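Local coordinates for protein acyl-CoA dehydrogenase FadE3 (Mycobacterium smegmatis, PDB 4IV6) that binds dihydroflavine-adenine dinucleotide as a member of the acyl-CoA dehydrogenase family of flavoproteins, with four chains in its assembly, at residues 247-252 with 360-365; 74-79 with 256-261. One frame throughout, in Å; residues are numbered along the deposited sequence. Where two conformers were deposited one is given.

Interaction 1 (247-252 with 360-365). With FDA (dihydroflavine-adenine dinucleotide), chain D.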
loop_
_atom_site.group_PDB
_atom_site.type_symbol
_atom_site.label_atom_id
_atom_site.label_comp_id
_atom_site.label_asym_id
_atom_site.label_seq_id
_atom_site.Cartn_x
_atom_site.Cartn_y
_atom_site.Cartn_z
ATOM N N LEU B 247 -9.696 5.579 -22.190
ATOM C CA LEU B 247 -8.344 5.462 -22.777
ATOM C C LEU B 247 -7.616 6.801 -22.781
ATOM O O LEU B 247 -6.425 6.861 -22.451
ATOM C CB LEU B 247 -8.370 4.844 -24.167
ATOM C CG LEU B 247 -8.694 3.356 -24.224
ATOM C CD1 LEU B 247 -8.938 2.909 -25.662
ATOM C CD2 LEU B 247 -7.613 2.512 -23.563
ATOM N N GLN B 248 -8.315 7.878 -23.134
ATOM C CA GLN B 248 -7.689 9.192 -23.126
ATOM C C GLN B 248 -7.337 9.656 -21.718
ATOM O O GLN B 248 -6.285 10.239 -21.508
ATOM C CB GLN B 248 -8.485 10.245 -23.903
ATOM C CG GLN B 248 -9.844 10.589 -23.326
ATOM C CD GLN B 248 -9.842 11.853 -22.447
ATOM O OE1 GLN B 248 -8.766 12.381 -22.093
ATOM N NE2 GLN B 248 -11.070 12.347 -22.089
ATOM N N VAL B 249 -8.186 9.361 -20.744
ATOM C CA VAL B 249 -7.855 9.709 -19.372
ATOM C C VAL B 249 -6.669 8.893 -18.870
ATOM O O VAL B 249 -5.801 9.456 -18.189
ATOM C CB VAL B 249 -9.058 9.551 -18.437
ATOM C CG1 VAL B 249 -8.661 9.743 -16.971
ATOM C CG2 VAL B 249 -10.150 10.546 -18.811
ATOM N N ALA B 250 -6.625 7.594 -19.193
ATOM C CA ALA B 250 -5.464 6.770 -18.847
ATOM C C ALA B 250 -4.172 7.365 -19.420
ATOM O O ALA B 250 -3.149 7.406 -18.748
ATOM C CB ALA B 250 -5.652 5.346 -19.319
ATOM N N ALA B 251 -4.222 7.807 -20.669
ATOM C CA ALA B 251 -3.084 8.470 -21.322
ATOM C C ALA B 251 -2.691 9.776 -20.645
ATOM O O ALA B 251 -1.506 10.087 -20.555
ATOM C CB ALA B 251 -3.397 8.731 -22.792
ATOM N N ARG B 252 -3.670 10.568 -20.192
ATOM C CA ARG B 252 -3.331 11.728 -19.408
ATOM C C ARG B 252 -2.513 11.388 -18.195
ATOM O O ARG B 252 -1.586 12.116 -17.832
ATOM C CB ARG B 252 -4.562 12.446 -18.885
ATOM C CG ARG B 252 -5.052 13.518 -19.747
ATOM C CD ARG B 252 -6.118 14.325 -19.027
ATOM N NE ARG B 252 -7.351 14.148 -19.724
ATOM C CZ ARG B 252 -8.524 14.540 -19.273
ATOM N NH1 ARG B 252 -9.563 14.329 -20.028
ATOM N NH2 ARG B 252 -8.656 15.135 -18.095
ATOM N N PRO B 360 -4.777 13.967 -8.984
ATOM C CA PRO B 360 -6.080 13.602 -8.458
ATOM C C PRO B 360 -7.255 13.843 -9.408
ATOM O O PRO B 360 -8.289 13.159 -9.284
ATOM C CB PRO B 360 -6.212 14.450 -7.187
ATOM C CG PRO B 360 -4.838 14.867 -6.844
ATOM C CD PRO B 360 -4.109 14.967 -8.132
ATOM N N LEU B 361 -7.086 14.730 -10.381
ATOM C CA LEU B 361 -8.155 14.985 -11.354
ATOM C C LEU B 361 -8.596 13.706 -12.042
ATOM O O LEU B 361 -9.802 13.468 -12.169
ATOM C CB LEU B 361 -7.717 16.005 -12.398
ATOM C CG LEU B 361 -8.741 16.500 -13.441
ATOM C CD1 LEU B 361 -8.739 15.655 -14.695
ATOM C CD2 LEU B 361 -10.166 16.622 -12.898
ATOM N N MET B 362 -7.648 12.875 -12.479
ATOM C CA MET B 362 -7.964 11.651 -13.216
ATOM C C MET B 362 -8.565 10.572 -12.326
ATOM O O MET B 362 -9.138 9.611 -12.816
ATOM C CB MET B 362 -6.711 11.109 -13.917
ATOM C CG MET B 362 -6.296 11.927 -15.137
ATOM S SD MET B 362 -5.478 13.479 -14.743
ATOM C CE MET B 362 -3.772 12.896 -14.545
ATOM N N ILE B 363 -8.433 10.737 -11.025
ATOM C CA ILE B 363 -8.998 9.817 -10.040
ATOM C C ILE B 363 -10.457 10.153 -9.676
ATOM O O ILE B 363 -11.303 9.249 -9.651
ATOM C CB ILE B 363 -8.118 9.837 -8.774
ATOM C CG1 ILE B 363 -6.843 9.043 -9.040
ATOM C CG2 ILE B 363 -8.822 9.261 -7.571
ATOM C CD1 ILE B 363 -5.836 9.118 -7.905
ATOM N N VAL B 364 -10.744 11.425 -9.384
ATOM C CA VAL B 364 -12.057 11.845 -8.836
ATOM C C VAL B 364 -12.942 12.588 -9.808
ATOM O O VAL B 364 -14.145 12.737 -9.554
ATOM C CB VAL B 364 -11.955 12.767 -7.589
ATOM C CG1 VAL B 364 -11.136 12.115 -6.516
ATOM C CG2 VAL B 364 -11.397 14.161 -7.924
ATOM N N GLY B 365 -12.351 13.077 -10.884
ATOM C CA GLY B 365 -13.007 14.046 -11.766
ATOM C C GLY B 365 -13.143 13.602 -13.213
ATOM O O GLY B 365 -13.449 14.416 -14.096
HETATM P PA FDA D . -20.486 11.567 -6.272
HETATM O O1A FDA D . -21.200 10.714 -7.291
HETATM O O2A FDA D . -21.254 12.532 -5.413
HETATM O O5B FDA D . -19.635 10.588 -5.333
HETATM C C5B FDA D . -18.983 11.030 -4.119
HETATM C C4B FDA D . -18.188 9.855 -3.524
HETATM O O4B FDA D . -19.023 8.695 -3.344
HETATM C C3B FDA D . -17.077 9.391 -4.441
HETATM O O3B FDA D . -16.018 8.816 -3.645
HETATM C C2B FDA D . -17.775 8.344 -5.282
HETATM O O2B FDA D . -16.905 7.394 -5.891
HETATM C C1B FDA D . -18.602 7.660 -4.219
HETATM N N9A FDA D . -19.776 6.925 -4.762
HETATM C C8A FDA D . -20.888 7.492 -5.282
HETATM N N7A FDA D . -21.774 6.540 -5.635
HETATM C C5A FDA D . -21.205 5.346 -5.343
HETATM C C6A FDA D . -21.578 3.946 -5.463
HETATM N N6A FDA D . -22.765 3.627 -5.981
HETATM N N1A FDA D . -20.724 2.979 -5.058
HETATM C C2A FDA D . -19.542 3.300 -4.507
HETATM N N3A FDA D . -19.117 4.575 -4.365
HETATM C C4A FDA D . -19.903 5.605 -4.743
HETATM N N1 FDA D . -18.291 15.869 -15.959
HETATM C C2 FDA D . -18.806 16.068 -17.169
HETATM O O2 FDA D . -19.956 15.655 -17.409
HETATM N N3 FDA D . -18.124 16.700 -18.140
HETATM C C4 FDA D . -16.897 17.197 -17.988
HETATM O O4 FDA D . -16.315 17.809 -18.924
HETATM C C4X FDA D . -16.242 16.993 -16.680
HETATM N N5 FDA D . -15.015 17.471 -16.386
HETATM C C5X FDA D . -14.655 17.635 -15.087
HETATM C C6 FDA D . -13.607 18.489 -14.725
HETATM C C7 FDA D . -13.209 18.632 -13.396
HETATM C C7M FDA D . -12.103 19.583 -13.017
HETATM C C8 FDA D . -13.859 17.886 -12.392
HETATM C C8M FDA D . -13.497 17.965 -10.926
HETATM C C9 FDA D . -14.901 17.046 -12.750
HETATM C C9A FDA D . -15.321 16.924 -14.084
HETATM N N10 FDA D . -16.411 16.086 -14.398
HETATM C C10 FDA D . -17.043 16.308 -15.642
HETATM C "C1'" FDA D . -17.281 15.682 -13.288
HETATM C "C2'" FDA D . -16.842 14.302 -12.849
HETATM O "O2'" FDA D . -17.115 13.328 -13.856
HETATM C "C3'" FDA D . -17.561 13.962 -11.543
HETATM O "O3'" FDA D . -16.926 14.688 -10.495
HETATM C "C4'" FDA D . -17.533 12.491 -11.205
HETATM O "O4'" FDA D . -18.561 11.890 -12.010
HETATM C "C5'" FDA D . -17.889 12.231 -9.730
HETATM O "O5'" FDA D . -19.081 12.921 -9.430
HETATM P P FDA D . -19.458 13.547 -8.025
HETATM O O1P FDA D . -20.908 13.951 -8.208
HETATM O O2P FDA D . -18.456 14.589 -7.662
HETATM O O3P FDA D . -19.277 12.291 -7.030
#
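Arg252, whose guanidinium edge meets Leu361 across the contact, grips one oxygen of its own helix side-on: NH1 donates to Gln248 OE1 at 2.9 Å and NE to the same OE1 at 3.3 Å. The setting is the helical C-terminal domain of the acyl-CoA dehydrogenase fold, where helix 234-270 and the end of helix 352-364 run nearly antiparallel (152°) and the axes of the two short segments approach to 10.0 Å. The NH1 bond lies in the carbonyl plane of Gln248, on a lone pair, whereas NE comes in tilted from it. NH2 forms a salt bridge with Glu366, just after 360-365, so the guanidinium is held along two sides, by Gln248 OE1 at NE and NH1 and by Glu366 at NH2, and its rotation is probably fixed. Val249 CG2 lies over the rim of one face.

Leu361 reaches both the arginine and the flavin. Its two methyls diverge from CG, with chi2 at -91°: CD1 abuts Arg252 NH2 at 3.4 Å near the guanidinium plane, while CD2 packs 3.5 Å from the methyl C7M of FDA. Met362, deposited in two conformers, slides past Val249 in the opposite direction; in the conformer described its CG lies 3.7 Å from Val249 CG1, a contact the other may not share. Met83 of helix 83-102 touches Arg252, Leu361 and Met362, and Gly342 of the second subunit packs on Val364. Just past the helix, Gly365 O lies 3.1 Å from FDA C9A.

Interaction 2 (74-79 with 256-261)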
loop_
_atom_site.group_PDB
_atom_site.type_symbol
_atom_site.label_atom_id
_atom_site.label_comp_id
_atom_site.label_asym_id
_atom_site.label_seq_id
_atom_site.Cartn_x
_atom_site.Cartn_y
_atom_site.Cartn_z
ATOM N N VAL B 74 -0.359 10.491 -28.420
ATOM C CA VAL B 74 -0.466 11.955 -28.602
ATOM C C VAL B 74 -1.010 12.584 -27.329
ATOM O O VAL B 74 -0.488 13.593 -26.837
ATOM C CB VAL B 74 -1.351 12.341 -29.802
ATOM C CG1 VAL B 74 -1.639 13.832 -29.814
ATOM C CG2 VAL B 74 -0.701 11.932 -31.103
ATOM N N ALA B 75 -2.049 11.976 -26.782
ATOM C CA ALA B 75 -2.646 12.483 -25.542
ATOM C C ALA B 75 -1.634 12.437 -24.383
ATOM O O ALA B 75 -1.520 13.383 -23.596
ATOM C CB ALA B 75 -3.906 11.697 -25.214
ATOM N N GLU B 76 -0.836 11.379 -24.337
ATOM C CA GLU B 76 0.158 11.221 -23.297
ATOM C C GLU B 76 1.247 12.310 -23.421
ATOM O O GLU B 76 1.647 12.884 -22.425
ATOM C CB GLU B 76 0.776 9.829 -23.372
ATOM C CG GLU B 76 1.900 9.593 -22.364
ATOM C CD GLU B 76 2.589 8.256 -22.548
ATOM O OE1 GLU B 76 3.448 8.179 -23.450
ATOM O OE2 GLU B 76 2.291 7.312 -21.765
ATOM N N GLU B 77 1.699 12.595 -24.646
ATOM C CA GLU B 77 2.719 13.605 -24.864
ATOM C C GLU B 77 2.238 14.956 -24.412
ATOM O O GLU B 77 2.970 15.692 -23.749
ATOM C CB GLU B 77 3.123 13.717 -26.327
ATOM C CG GLU B 77 3.976 12.581 -26.863
ATOM C CD GLU B 77 5.313 12.376 -26.167
ATOM O OE1 GLU B 77 5.935 13.331 -25.597
ATOM O OE2 GLU B 77 5.721 11.195 -26.192
ATOM N N LEU B 78 1.012 15.290 -24.793
ATOM C CA LEU B 78 0.402 16.550 -24.388
ATOM C C LEU B 78 0.364 16.671 -22.880
ATOM O O LEU B 78 0.787 17.704 -22.319
ATOM C CB LEU B 78 -1.005 16.665 -24.958
ATOM C CG LEU B 78 -1.127 16.986 -26.433
ATOM C CD1 LEU B 78 -2.577 16.941 -26.819
ATOM C CD2 LEU B 78 -0.556 18.357 -26.728
ATOM N N ALA B 79 -0.121 15.609 -22.226
ATOM C CA ALA B 79 -0.275 15.613 -20.755
ATOM C C ALA B 79 1.028 15.655 -20.007
ATOM O O ALA B 79 1.108 16.269 -18.933
ATOM C CB ALA B 79 -1.115 14.441 -20.278
ATOM N N VAL B 256 1.293 12.484 -17.229
ATOM C CA VAL B 256 1.655 13.163 -15.991
ATOM C C VAL B 256 2.705 12.340 -15.205
ATOM O O VAL B 256 3.700 12.874 -14.730
ATOM C CB VAL B 256 0.425 13.487 -15.121
ATOM C CG1 VAL B 256 0.850 14.003 -13.755
ATOM C CG2 VAL B 256 -0.430 14.545 -15.799
ATOM N N ALA B 257 2.492 11.034 -15.126
ATOM C CA ALA B 257 3.481 10.126 -14.541
ATOM C C ALA B 257 4.848 10.197 -15.220
ATOM O O ALA B 257 5.875 10.205 -14.516
ATOM C CB ALA B 257 2.964 8.703 -14.559
ATOM N N ARG B 258 4.883 10.266 -16.557
ATOM C CA ARG B 258 6.156 10.331 -17.287
ATOM C C ARG B 258 6.883 11.594 -16.869
ATOM O O ARG B 258 8.078 11.565 -16.622
ATOM C CB ARG B 258 5.986 10.325 -18.810
ATOM C CG ARG B 258 5.798 8.937 -19.428
ATOM C CD ARG B 258 5.531 9.030 -20.928
ATOM N NE ARG B 258 6.682 9.626 -21.580
ATOM C CZ ARG B 258 6.697 10.111 -22.813
ATOM N NH1 ARG B 258 5.635 10.053 -23.571
ATOM N NH2 ARG B 258 7.796 10.681 -23.281
ATOM N N ALA B 259 6.137 12.688 -16.736
ATOM C CA ALA B 259 6.740 13.984 -16.380
ATOM C C ALA B 259 7.309 13.954 -14.954
ATOM O O ALA B 259 8.424 14.385 -14.720
ATOM C CB ALA B 259 5.739 15.119 -16.534
ATOM N N ALA B 260 6.531 13.462 -13.997
ATOM C CA ALA B 260 6.994 13.392 -12.628
ATOM C C ALA B 260 8.212 12.457 -12.495
ATOM O O ALA B 260 9.208 12.803 -11.861
ATOM C CB ALA B 260 5.861 12.921 -11.733
ATOM N N PHE B 261 8.125 11.283 -13.107
ATOM C CA PHE B 261 9.235 10.337 -13.109
ATOM C C PHE B 261 10.504 10.883 -13.762
ATOM O O PHE B 261 11.594 10.772 -13.185
ATOM C CB PHE B 261 8.849 9.018 -13.766
ATOM C CG PHE B 261 9.973 8.020 -13.779
ATOM C CD1 PHE B 261 10.421 7.476 -12.581
ATOM C CD2 PHE B 261 10.607 7.681 -14.949
ATOM C CE1 PHE B 261 11.477 6.564 -12.551
ATOM C CE2 PHE B 261 11.662 6.764 -14.934
ATOM C CZ PHE B 261 12.097 6.213 -13.734
#
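Arg258 NH1 is held between two consecutive glutamates, Glu76 and Glu77, in a salt-bridge network that joins helix 68-81 of the N-terminal helical domain to helix 234-270 of the C-terminal one, as the acyl-CoA dehydrogenase fold brings these domains together. The bond from NH1 to Glu77 OE2 (2.9 Å) is almost straight, at 177°, and lies in the guanidinium plane. The one from NH1 to Glu76 OE1 (2.9 Å) is more bent, and its acceptor is tilted from that plane. Both carboxylate oxygens are met from above their own planes, which stand steeply to the guanidinium. A bend at chi3 (62°) swings the arginine's guanidinium, with NH1, toward the two acids. Nearer the backbone, Arg258 CD touches Glu76 CD at 3.4 Å.

A second shell steadies the acids. Glu76 OE2 is taken by Thr254 OG1 and by a salt bridge from Arg299 of helix 282-310, and His19 ND1 of helix 9-26 is hydrogen-bonded to Glu77 OE1. Arg258, with Arg299 beside Glu76, would favour ionised carboxylates. Ile388 of the third subunit packs on Arg258.

Further out, the helices cross at -44°, the axes of the short segments 8.8 Å apart, and the nearest CA atoms are those of Ala79 and Val256, 5.7 Å apart. There Val256 CG2 sits 3.9 Å from Ala79 O.

How the interactions relate
Both contacts are buried and both use helix 234-270, but they lie at successive places along it and join it to different partners. Interaction 1 stays within the C-terminal domain and is largely apolar across the interface, its arginine finding its polar partners in its own helix and just past the other; it borders the flavin. Interaction 2 ties that helix to the N-terminal domain through charge, further from the centre of the chain and from the cofactor. Their centres are about 11 Å apart and they touch: Ala79 CB packs 3.4 Å from Arg252 O, and Ala75 CB lies 3.9 Å from Ala251 CB.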